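Local coordinates for protein glutathione transferase gst1-6 (Anopheles dirus, PDB 1V2A) that probably catalyses the conjugation of glutathione to electrophilic substrates, releasing halide from halogenated compounds, as a Delta class glutathione transferase that works as a homodimer, at residues V91-Q94 with R95-F98; I100-L103 with Y104-I108; A179-E182 with R183-E187; E192-S195 with K196-D200. All coordinates share one frame; numbering follows the deposited sequence.

Contact 1. Residues V91-Q94 with R95-F98; sequences VVNQ and RLFF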
loop_
_atom_site.group_PDB
_atom_site.type_symbol
_atom_site.label_atom_id
_atom_site.label_comp_id
_atom_site.label_asym_id
_atom_site.label_seq_id
_atom_site.Cartn_x
_atom_site.Cartn_y
_atom_site.Cartn_z
ATOM N N VAL B 91 -13.774 1.809 1.402
ATOM C CA VAL B 91 -13.301 1.952 2.778
ATOM C C VAL B 91 -12.279 0.861 3.092
ATOM O O VAL B 91 -11.230 1.128 3.673
ATOM C CB VAL B 91 -14.453 1.849 3.793
ATOM C CG1 VAL B 91 -13.988 2.370 5.140
ATOM C CG2 VAL B 91 -15.661 2.627 3.302
ATOM N N VAL B 92 -12.596 -0.369 2.694
ATOM C CA VAL B 92 -11.710 -1.501 2.915
ATOM C C VAL B 92 -10.391 -1.192 2.229
ATOM O O VAL B 92 -9.328 -1.239 2.853
ATOM C CB VAL B 92 -12.313 -2.805 2.327
ATOM C CG1 VAL B 92 -11.406 -3.985 2.622
ATOM C CG2 VAL B 92 -13.692 -3.057 2.929
ATOM N N ASN B 93 -10.459 -0.853 0.945
ATOM C CA ASN B 93 -9.248 -0.525 0.200
ATOM C C ASN B 93 -8.462 0.578 0.873
ATOM O O ASN B 93 -7.243 0.474 1.017
ATOM C CB ASN B 93 -9.576 -0.100 -1.227
ATOM C CG ASN B 93 -9.802 -1.279 -2.137
ATOM O OD1 ASN B 93 -9.493 -2.416 -1.781
ATOM N ND2 ASN B 93 -10.328 -1.018 -3.321
ATOM N N GLN B 94 -9.154 1.638 1.287
ATOM C CA GLN B 94 -8.483 2.750 1.944
ATOM C C GLN B 94 -7.815 2.303 3.240
ATOM O O GLN B 94 -6.666 2.665 3.500
ATOM C CB GLN B 94 -9.464 3.884 2.221
ATOM C CG GLN B 94 -8.847 5.053 2.979
ATOM C CD GLN B 94 -8.914 4.873 4.483
ATOM O OE1 GLN B 94 -7.891 4.877 5.173
ATOM N NE2 GLN B 94 -10.130 4.710 5.002
ATOM N N ARG B 95 -8.524 1.511 4.044
ATOM C CA ARG B 95 -7.966 1.032 5.304
ATOM C C ARG B 95 -6.748 0.135 5.052
ATOM O O ARG B 95 -5.837 0.067 5.884
ATOM C CB ARG B 95 -9.002 0.239 6.109
ATOM C CG ARG B 95 -10.363 0.898 6.318
ATOM C CD ARG B 95 -10.328 2.190 7.113
ATOM N NE ARG B 95 -11.564 2.368 7.871
ATOM C CZ ARG B 95 -12.121 3.542 8.157
ATOM N NH1 ARG B 95 -11.561 4.671 7.739
ATOM N NH2 ARG B 95 -13.233 3.590 8.875
ATOM N N LEU B 96 -6.740 -0.567 3.916
ATOM C CA LEU B 96 -5.615 -1.433 3.592
ATOM C C LEU B 96 -4.388 -0.584 3.249
ATOM O O LEU B 96 -3.271 -0.928 3.618
ATOM C CB LEU B 96 -5.948 -2.361 2.410
ATOM C CG LEU B 96 -6.946 -3.510 2.605
ATOM C CD1 LEU B 96 -7.215 -4.187 1.264
ATOM C CD2 LEU B 96 -6.404 -4.525 3.599
ATOM N N PHE B 97 -4.591 0.519 2.534
ATOM C CA PHE B 97 -3.477 1.387 2.183
ATOM C C PHE B 97 -3.040 2.192 3.389
ATOM O O PHE B 97 -1.918 2.696 3.453
ATOM C CB PHE B 97 -3.835 2.286 0.994
ATOM C CG PHE B 97 -3.790 1.561 -0.327
ATOM C CD1 PHE B 97 -4.933 0.975 -0.857
ATOM C CD2 PHE B 97 -2.585 1.403 -1.002
ATOM C CE1 PHE B 97 -4.882 0.237 -2.046
ATOM C CE2 PHE B 97 -2.516 0.666 -2.186
ATOM C CZ PHE B 97 -3.670 0.081 -2.712
ATOM N N PHE B 98 -3.940 2.278 4.358
ATOM C CA PHE B 98 -3.673 2.954 5.617
ATOM C C PHE B 98 -2.701 2.054 6.388
ATOM O O PHE B 98 -1.764 2.520 7.037
ATOM C CB PHE B 98 -4.975 3.094 6.411
ATOM C CG PHE B 98 -4.767 3.382 7.868
ATOM C CD1 PHE B 98 -4.356 4.641 8.290
ATOM C CD2 PHE B 98 -4.959 2.385 8.818
ATOM C CE1 PHE B 98 -4.142 4.900 9.641
ATOM C CE2 PHE B 98 -4.749 2.634 10.160
ATOM C CZ PHE B 98 -4.340 3.890 10.576
#

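Contact 2. Residues I100-L103 with Y104-I108; sequences IGTL and YKRII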
loop_
_atom_site.group_PDB
_atom_site.type_symbol
_atom_site.label_atom_id
_atom_site.label_comp_id
_atom_site.label_asym_id
_atom_site.label_seq_id
_atom_site.Cartn_x
_atom_site.Cartn_y
_atom_site.Cartn_z
ATOM N N ILE B 100 -0.523 -0.547 5.189
ATOM C CA ILE B 100 0.806 -0.644 4.632
ATOM C C ILE B 100 1.573 0.667 4.641
ATOM O O ILE B 100 2.771 0.675 4.942
ATOM C CB ILE B 100 0.773 -1.202 3.185
ATOM C CG1 ILE B 100 2.196 -1.534 2.743
ATOM C CG2 ILE B 100 0.149 -0.195 2.227
ATOM C CD1 ILE B 100 2.304 -2.104 1.343
ATOM N N GLY B 101 0.891 1.770 4.323
ATOM C CA GLY B 101 1.556 3.058 4.268
ATOM C C GLY B 101 1.450 4.007 5.451
ATOM O O GLY B 101 2.095 5.052 5.456
ATOM N N THR B 102 0.650 3.677 6.455
ATOM C CA THR B 102 0.535 4.582 7.588
ATOM C C THR B 102 0.867 3.933 8.915
ATOM O O THR B 102 1.894 4.239 9.514
ATOM C CB THR B 102 -0.879 5.186 7.687
ATOM O OG1 THR B 102 -1.163 5.927 6.495
ATOM C CG2 THR B 102 -0.985 6.114 8.900
ATOM N N LEU B 103 0.005 3.021 9.358
ATOM C CA LEU B 103 0.182 2.350 10.643
ATOM C C LEU B 103 1.347 1.386 10.736
ATOM O O LEU B 103 2.201 1.537 11.601
ATOM C CB LEU B 103 -1.110 1.630 11.041
ATOM C CG LEU B 103 -1.174 0.981 12.433
ATOM C CD1 LEU B 103 -0.567 1.890 13.490
ATOM C CD2 LEU B 103 -2.622 0.689 12.771
ATOM N N TYR B 104 1.393 0.390 9.860
ATOM C CA TYR B 104 2.474 -0.578 9.926
ATOM C C TYR B 104 3.825 0.029 9.556
ATOM O O TYR B 104 4.874 -0.402 10.057
ATOM C CB TYR B 104 2.178 -1.788 9.030
ATOM C CG TYR B 104 3.112 -2.944 9.311
ATOM C CD1 TYR B 104 3.162 -3.528 10.582
ATOM C CD2 TYR B 104 4.005 -3.397 8.340
ATOM C CE1 TYR B 104 4.088 -4.527 10.887
ATOM C CE2 TYR B 104 4.939 -4.405 8.632
ATOM C CZ TYR B 104 4.972 -4.960 9.907
ATOM O OH TYR B 104 5.887 -5.934 10.203
ATOM N N LYS B 105 3.800 1.032 8.685
ATOM C CA LYS B 105 5.023 1.701 8.252
ATOM C C LYS B 105 5.698 2.387 9.426
ATOM O O LYS B 105 6.920 2.340 9.577
ATOM C CB LYS B 105 4.703 2.744 7.176
ATOM C CG LYS B 105 5.802 3.789 6.913
ATOM C CD LYS B 105 7.006 3.243 6.123
ATOM C CE LYS B 105 7.847 2.271 6.945
ATOM N NZ LYS B 105 9.045 1.739 6.229
ATOM N N ARG B 106 4.888 3.034 10.250
ATOM C CA ARG B 106 5.396 3.747 11.406
ATOM C C ARG B 106 5.747 2.808 12.556
ATOM O O ARG B 106 6.537 3.166 13.424
ATOM C CB ARG B 106 4.377 4.807 11.840
ATOM C CG ARG B 106 4.202 5.905 10.786
ATOM C CD ARG B 106 3.082 6.859 11.135
ATOM N NE ARG B 106 2.778 7.758 10.025
ATOM C CZ ARG B 106 1.840 8.705 10.059
ATOM N NH1 ARG B 106 1.110 8.881 11.156
ATOM N NH2 ARG B 106 1.622 9.474 8.998
ATOM N N ILE B 107 5.173 1.604 12.557
ATOM C CA ILE B 107 5.468 0.635 13.611
ATOM C C ILE B 107 6.815 -0.013 13.330
ATOM O O ILE B 107 7.719 0.026 14.147
ATOM C CB ILE B 107 4.429 -0.517 13.676
ATOM C CG1 ILE B 107 3.037 0.021 13.981
ATOM C CG2 ILE B 107 4.860 -1.531 14.724
ATOM C CD1 ILE B 107 3.012 1.049 15.083
ATOM N N ILE B 108 6.910 -0.627 12.158
ATOM C CA ILE B 108 8.103 -1.317 11.707
ATOM C C ILE B 108 9.308 -0.378 11.629
ATOM O O ILE B 108 10.446 -0.817 11.785
ATOM C CB ILE B 108 7.828 -1.985 10.327
ATOM C CG1 ILE B 108 7.995 -3.500 10.441
ATOM C CG2 ILE B 108 8.723 -1.388 9.249
ATOM C CD1 ILE B 108 9.387 -3.936 10.761
#

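Contact 3. Residues A179-E182 with R183-E187; sequences AWLE and RVRAE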
loop_
_atom_site.group_PDB
_atom_site.type_symbol
_atom_site.label_atom_id
_atom_site.label_comp_id
_atom_site.label_asym_id
_atom_site.label_seq_id
_atom_site.Cartn_x
_atom_site.Cartn_y
_atom_site.Cartn_z
ATOM N N ALA B 179 -10.907 -3.169 22.421
ATOM C CA ALA B 179 -12.183 -3.849 22.239
ATOM C C ALA B 179 -12.181 -4.563 20.889
ATOM O O ALA B 179 -12.410 -5.768 20.811
ATOM C CB ALA B 179 -13.326 -2.842 22.302
ATOM N N TRP B 180 -11.909 -3.793 19.838
ATOM C CA TRP B 180 -11.851 -4.283 18.466
ATOM C C TRP B 180 -10.967 -5.521 18.340
ATOM O O TRP B 180 -11.283 -6.434 17.577
ATOM C CB TRP B 180 -11.325 -3.169 17.548
ATOM C CG TRP B 180 -10.932 -3.625 16.178
ATOM C CD1 TRP B 180 -11.763 -4.008 15.170
ATOM C CD2 TRP B 180 -9.598 -3.758 15.673
ATOM N NE1 TRP B 180 -11.033 -4.370 14.065
ATOM C CE2 TRP B 180 -9.700 -4.226 14.346
ATOM C CE3 TRP B 180 -8.326 -3.524 16.213
ATOM C CZ2 TRP B 180 -8.576 -4.467 13.546
ATOM C CZ3 TRP B 180 -7.208 -3.764 15.417
ATOM C CH2 TRP B 180 -7.343 -4.230 14.098
ATOM N N LEU B 181 -9.859 -5.549 19.080
ATOM C CA LEU B 181 -8.950 -6.696 19.041
ATOM C C LEU B 181 -9.659 -7.990 19.444
ATOM O O LEU B 181 -9.585 -9.002 18.743
ATOM C CB LEU B 181 -7.757 -6.490 19.979
ATOM C CG LEU B 181 -6.465 -5.783 19.539
ATOM C CD1 LEU B 181 -6.359 -5.772 18.027
ATOM C CD2 LEU B 181 -6.419 -4.380 20.099
ATOM N N GLU B 182 -10.340 -7.951 20.584
ATOM C CA GLU B 182 -11.052 -9.120 21.090
ATOM C C GLU B 182 -12.096 -9.598 20.078
ATOM O O GLU B 182 -12.229 -10.799 19.828
ATOM C CB GLU B 182 -11.727 -8.777 22.420
ATOM C CG GLU B 182 -10.928 -7.813 23.296
ATOM C CD GLU B 182 -9.658 -8.419 23.879
ATOM O OE1 GLU B 182 -8.897 -9.084 23.134
ATOM O OE2 GLU B 182 -9.416 -8.214 25.091
ATOM N N ARG B 183 -12.830 -8.647 19.498
ATOM C CA ARG B 183 -13.864 -8.952 18.513
ATOM C C ARG B 183 -13.317 -9.753 17.337
ATOM O O ARG B 183 -13.848 -10.807 16.985
ATOM C CB ARG B 183 -14.493 -7.657 17.971
ATOM C CG ARG B 183 -15.818 -7.267 18.606
ATOM C CD ARG B 183 -16.595 -6.273 17.741
ATOM N NE ARG B 183 -15.948 -4.969 17.681
ATOM C CZ ARG B 183 -15.885 -4.123 18.702
ATOM N NH1 ARG B 183 -16.435 -4.440 19.862
ATOM N NH2 ARG B 183 -15.260 -2.963 18.565
ATOM N N VAL B 184 -12.252 -9.244 16.727
ATOM C CA VAL B 184 -11.654 -9.897 15.570
ATOM C C VAL B 184 -11.074 -11.267 15.866
ATOM O O VAL B 184 -11.342 -12.230 15.149
ATOM C CB VAL B 184 -10.558 -9.011 14.951
ATOM C CG1 VAL B 184 -9.856 -9.752 13.823
ATOM C CG2 VAL B 184 -11.179 -7.730 14.441
ATOM N N ARG B 185 -10.281 -11.358 16.921
ATOM C CA ARG B 185 -9.662 -12.630 17.276
ATOM C C ARG B 185 -10.719 -13.670 17.658
ATOM O O ARG B 185 -10.560 -14.862 17.384
ATOM C CB ARG B 185 -8.662 -12.398 18.402
ATOM C CG ARG B 185 -7.790 -11.192 18.102
ATOM C CD ARG B 185 -6.474 -11.195 18.832
ATOM N NE ARG B 185 -6.430 -10.237 19.920
ATOM C CZ ARG B 185 -5.326 -9.616 20.306
ATOM N NH1 ARG B 185 -4.186 -9.859 19.683
ATOM N NH2 ARG B 185 -5.367 -8.749 21.309
ATOM N N ALA B 186 -11.808 -13.212 18.271
ATOM C CA ALA B 186 -12.886 -14.110 18.659
ATOM C C ALA B 186 -13.535 -14.655 17.397
ATOM O O ALA B 186 -14.295 -15.615 17.449
ATOM C CB ALA B 186 -13.920 -13.375 19.501
ATOM N N GLU B 187 -13.229 -14.044 16.258
ATOM C CA GLU B 187 -13.802 -14.495 14.998
ATOM C C GLU B 187 -12.792 -15.230 14.119
ATOM O O GLU B 187 -13.138 -15.728 13.047
ATOM C CB GLU B 187 -14.427 -13.312 14.251
ATOM C CG GLU B 187 -15.470 -12.572 15.088
ATOM C CD GLU B 187 -16.320 -11.616 14.277
ATOM O OE1 GLU B 187 -17.063 -10.819 14.890
ATOM O OE2 GLU B 187 -16.256 -11.666 13.030
#

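Contact 4. Residues E192-S195 with K196-D200; sequences EEFS and KQVAD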
loop_
_atom_site.group_PDB
_atom_site.type_symbol
_atom_site.label_atom_id
_atom_site.label_comp_id
_atom_site.label_asym_id
_atom_site.label_seq_id
_atom_site.Cartn_x
_atom_site.Cartn_y
_atom_site.Cartn_z
ATOM N N GLU B 192 -6.194 -18.524 19.717
ATOM C CA GLU B 192 -5.259 -18.807 20.801
ATOM C C GLU B 192 -4.190 -19.795 20.341
ATOM O O GLU B 192 -3.020 -19.676 20.707
ATOM C CB GLU B 192 -6.013 -19.383 22.002
ATOM C CG GLU B 192 -5.311 -19.196 23.341
ATOM C CD GLU B 192 -5.230 -17.734 23.763
ATOM O OE1 GLU B 192 -6.289 -17.074 23.831
ATOM O OE2 GLU B 192 -4.110 -17.244 24.031
ATOM N N GLU B 193 -4.594 -20.764 19.529
ATOM C CA GLU B 193 -3.658 -21.757 19.027
ATOM C C GLU B 193 -2.689 -21.125 18.041
ATOM O O GLU B 193 -1.510 -21.467 18.021
ATOM C CB GLU B 193 -4.403 -22.908 18.352
ATOM C CG GLU B 193 -3.477 -24.004 17.863
ATOM C CD GLU B 193 -2.555 -24.511 18.961
ATOM O OE1 GLU B 193 -3.067 -25.100 19.943
ATOM O OE2 GLU B 193 -1.322 -24.312 18.847
ATOM N N PHE B 194 -3.196 -20.209 17.216
ATOM C CA PHE B 194 -2.370 -19.504 16.238
ATOM C C PHE B 194 -1.363 -18.676 17.016
ATOM O O PHE B 194 -0.152 -18.776 16.809
ATOM C CB PHE B 194 -3.235 -18.577 15.369
ATOM C CG PHE B 194 -2.437 -17.648 14.489
ATOM C CD1 PHE B 194 -1.682 -18.144 13.433
ATOM C CD2 PHE B 194 -2.421 -16.282 14.735
ATOM C CE1 PHE B 194 -0.916 -17.289 12.633
ATOM C CE2 PHE B 194 -1.662 -15.422 13.947
ATOM C CZ PHE B 194 -0.909 -15.929 12.894
ATOM N N SER B 195 -1.884 -17.865 17.927
ATOM C CA SER B 195 -1.062 -17.006 18.760
ATOM C C SER B 195 0.029 -17.808 19.475
ATOM O O SER B 195 1.170 -17.346 19.605
ATOM C CB SER B 195 -1.944 -16.294 19.778
ATOM O OG SER B 195 -1.179 -15.386 20.544
ATOM N N LYS B 196 -0.322 -19.004 19.947
ATOM C CA LYS B 196 0.645 -19.852 20.633
ATOM C C LYS B 196 1.620 -20.443 19.623
ATOM O O LYS B 196 2.780 -20.725 19.945
ATOM C CB LYS B 196 -0.067 -20.965 21.402
ATOM C CG LYS B 196 0.129 -20.859 22.908
ATOM C CD LYS B 196 -0.965 -21.569 23.708
ATOM C CE LYS B 196 -2.347 -21.010 23.376
ATOM N NZ LYS B 196 -2.362 -19.511 23.381
ATOM N N GLN B 197 1.159 -20.619 18.389
ATOM C CA GLN B 197 2.033 -21.162 17.365
ATOM C C GLN B 197 3.047 -20.087 17.006
ATOM O O GLN B 197 4.201 -20.386 16.680
ATOM C CB GLN B 197 1.240 -21.565 16.128
ATOM C CG GLN B 197 2.074 -22.370 15.152
ATOM C CD GLN B 197 2.681 -23.594 15.811
ATOM O OE1 GLN B 197 1.970 -24.406 16.393
ATOM N NE2 GLN B 197 4.001 -23.732 15.722
ATOM N N VAL B 198 2.609 -18.833 17.069
ATOM C CA VAL B 198 3.499 -17.724 16.767
ATOM C C VAL B 198 4.562 -17.713 17.849
ATOM O O VAL B 198 5.760 -17.703 17.556
ATOM C CB VAL B 198 2.756 -16.368 16.763
ATOM C CG1 VAL B 198 3.759 -15.223 16.667
ATOM C CG2 VAL B 198 1.800 -16.300 15.587
ATOM N N ALA B 199 4.112 -17.734 19.102
ATOM C CA ALA B 199 5.013 -17.741 20.251
ATOM C C ALA B 199 6.082 -18.818 20.120
ATOM O O ALA B 199 7.274 -18.546 20.264
ATOM C CB ALA B 199 4.220 -17.953 21.538
ATOM N N ASP B 200 5.656 -20.043 19.846
ATOM C CA ASP B 200 6.591 -21.153 19.707
ATOM C C ASP B 200 7.619 -20.892 18.629
ATOM O O ASP B 200 8.819 -21.066 18.849
ATOM C CB ASP B 200 5.837 -22.446 19.406
ATOM C CG ASP B 200 4.993 -22.908 20.579
ATOM O OD1 ASP B 200 5.005 -22.234 21.635
ATOM O OD2 ASP B 200 4.318 -23.946 20.447
#

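Contact 1. Residues V91-Q94 with R95-F98
Within helix 86-115, the long helix that faces the second subunit of the glutathione transferase dimer, Val-91 and Arg-95 sit one turn apart with their side chains side by side and pointing the same way. Methyl CG1 of Val-91 lies over one face of the Arg-95 guanidinium, toward its rim, 3.7 Å from CZ. Arg-95 reaches this place through bends at chi2 (-63°) and chi3 that fold the chain back along the helix. Its polar end is held by other partners: NH2 forms a salt bridge with Glu-141 and NE bonds to the carbonyl of Ala-145, which ties the helix to the end of helix 122-141 and the loop that follows it in the all-helical C-terminal domain. Backbone bonds join the two turns, among them Leu-96 N to Val-92 O at 2.9 Å and Phe-97 N to Asn-93 O at 3.1 Å. The same Asn-93 O lies at the edge of the Phe-97 ring, 3.0 Å from CD1. At the dimer interface that ring stacks on Phe-97 and Tyr-65 of the second subunit. On the inner side, CG1 of Val-92 and CD1 of Leu-96 make a looser apolar contact at 4.4 Å, and Leu-96 also packs on Tyr-65 and Leu-69 of its own chain.

Contact 2. Residues I100-L103 with Y104-I108
Between residues 100 and 108 the backbone of helix 86-115 passes through a wider pi-type turn at 100-103 before it resumes i-to-i+4 bonding, at first weakly: Arg-106 N donates to Thr-102 O at 3.3 Å and Ile-107 N to Leu-103 O at 3.1 Å. Thr-102 and Arg-106 then run side by side, pointing the same way. Methyl CG2 of Thr-102 stands over the centre of one face of the Arg-106 guanidinium, 4.0 Å from CZ. It can do so because CG2 is anti to the backbone N (chi1 -60° for OG1), while Arg-106 extends from CG to NE and carries its flat end out past the threonine. The far end of that arginine is fixed by NH1, bonded to the carbonyl of Lys-127 on helix 122-141. On a neighbouring flank of the helix Leu-103 and Ile-107 also lie alongside each other, their CD1 methyls 4.0 Å apart, and both pack on helix 122-141, against Leu-132 and Leu-135 for Leu-103 and Leu-128 for Ile-107. CB of Lys-105 lies 3.6 Å from the carbonyl oxygen of Ile-100, while the lysine ammonium forms a salt bridge with Asp-109. Ile-100 itself touches the bound glutathione sulfonic acid and packs on Phe-97 of the second subunit. A long helix widened locally by a pi-type turn, with one side on the helical bundle and another at the ligand and the dimer interface, here forms the part of the C-terminal domain that borders the glutathione site.

Contact 3. Residues A179-E182 with R183-E187
Ala-186 N donates to Glu-182 O at 2.9 Å, the shortest of the four backbone bonds that join 179-182 to 183-187. One residue earlier the bond is straighter: Arg-185 N meets Leu-181 O at 3.1 Å with an N-H...O angle of 174°. The arginine side chain then turns back over the preceding turn. Leu-181 CG lies over one face of its guanidinium, and NH2 is 3.5 Å from Leu-181 CB. Near the plane of the same group, at its edge, OE1 of Glu-182 makes a long salt bridge to NH2 at 4.0 Å, with carboxylate and guanidinium planes 48° apart. On the buried flank, Trp-180 and Val-184 lie side by side. CG2 of Val-184 sits over one face of the indole, toward the rim, only 3.4 Å from NE1; with CG anti to the backbone N (chi1 167°) the indole projects from the helix and presents the face of its NE1 side to that methyl. NE1 itself is hydrogen-bonded to Asp-154 on helix 152-162, and the indole also packs on Leu-157 and Val-161 there. Arg-183 bends at chi3 so that its guanidinium covers the backbone of the preceding turn, NH2 standing 3.7 Å from Trp-180 CA, while NE bonds to the carbonyl of Ala-143. The one buried indole N-H is thus satisfied by a carboxylate, whereas the stretched Glu-182 and Arg-185 pair probably contributes little more than a loose electrostatic attraction at the solvent-facing side of the helix.

Contact 4. Residues E192-S195 with K196-D200
Charge pairing leads the contact: Glu-192 OE2 and Lys-196 NZ form a salt bridge at 2.9 Å, one turn apart near the start of helix 191-206, the carboxylate using its anti lone pair. The lysine curls back through bends at chi3 (-58°) and chi4, which bring its ammonium over the preceding turn. Hydrogen bonds to the backbone follow. Glu-192 O accepts both NZ at 2.8 Å and N of Lys-196 at 2.9 Å, and the two donors come from opposite faces of its carbonyl plane, NZ standing well above it. Further along, Val-198 N bonds to Phe-194 O at 2.8 Å and Ala-199 N to Ser-195 O at 3.0 Å, regular i-to-i+4 links. The apolar part is a CH-pi contact. CG2 of Val-198 stands over the face of the Phe-194 ring, 4.0 Å from the centroid and 17° off the ring normal, with CZ its nearest ring atom. Both side chains turn toward the N-terminal, thioredoxin-like domain: Phe-194 packs on Gln-13, Ile-16 and Leu-17 of helix 13-22 and Val-198 on Gln-13. Gln-197 bonds through NE2 to Asp-201 further along the helix. With one carboxylate oxygen and the backbone oxygen of Glu-192 both gripping the ammonium, Lys-196 is held to the helix surface, and its positive charge would be expected to offset the negative charge of Glu-192 while the phenylalanine and valine join the two domains.

Contacts 1 and 2 follow each other on helix 86-115, their centres about 13 Å apart, and they touch through a probable hydrogen bond from Leu-103 N to Phe-98 O. Both reach the second subunit, and contact 2 comes closest to the ligand: its Ile-100 side chain is about 4 Å from the glutathione sulfonic acid, against about 10 Å for Leu-96 in contact 1. Contacts 3 and 4 lie on consecutive helices with centres about 16 Å apart, and neither meets the other chain. Helix 152-162 receives side chains from contacts 1, 2 and 3. Contact 4 lies across the chain's centre from contacts 1 and 2.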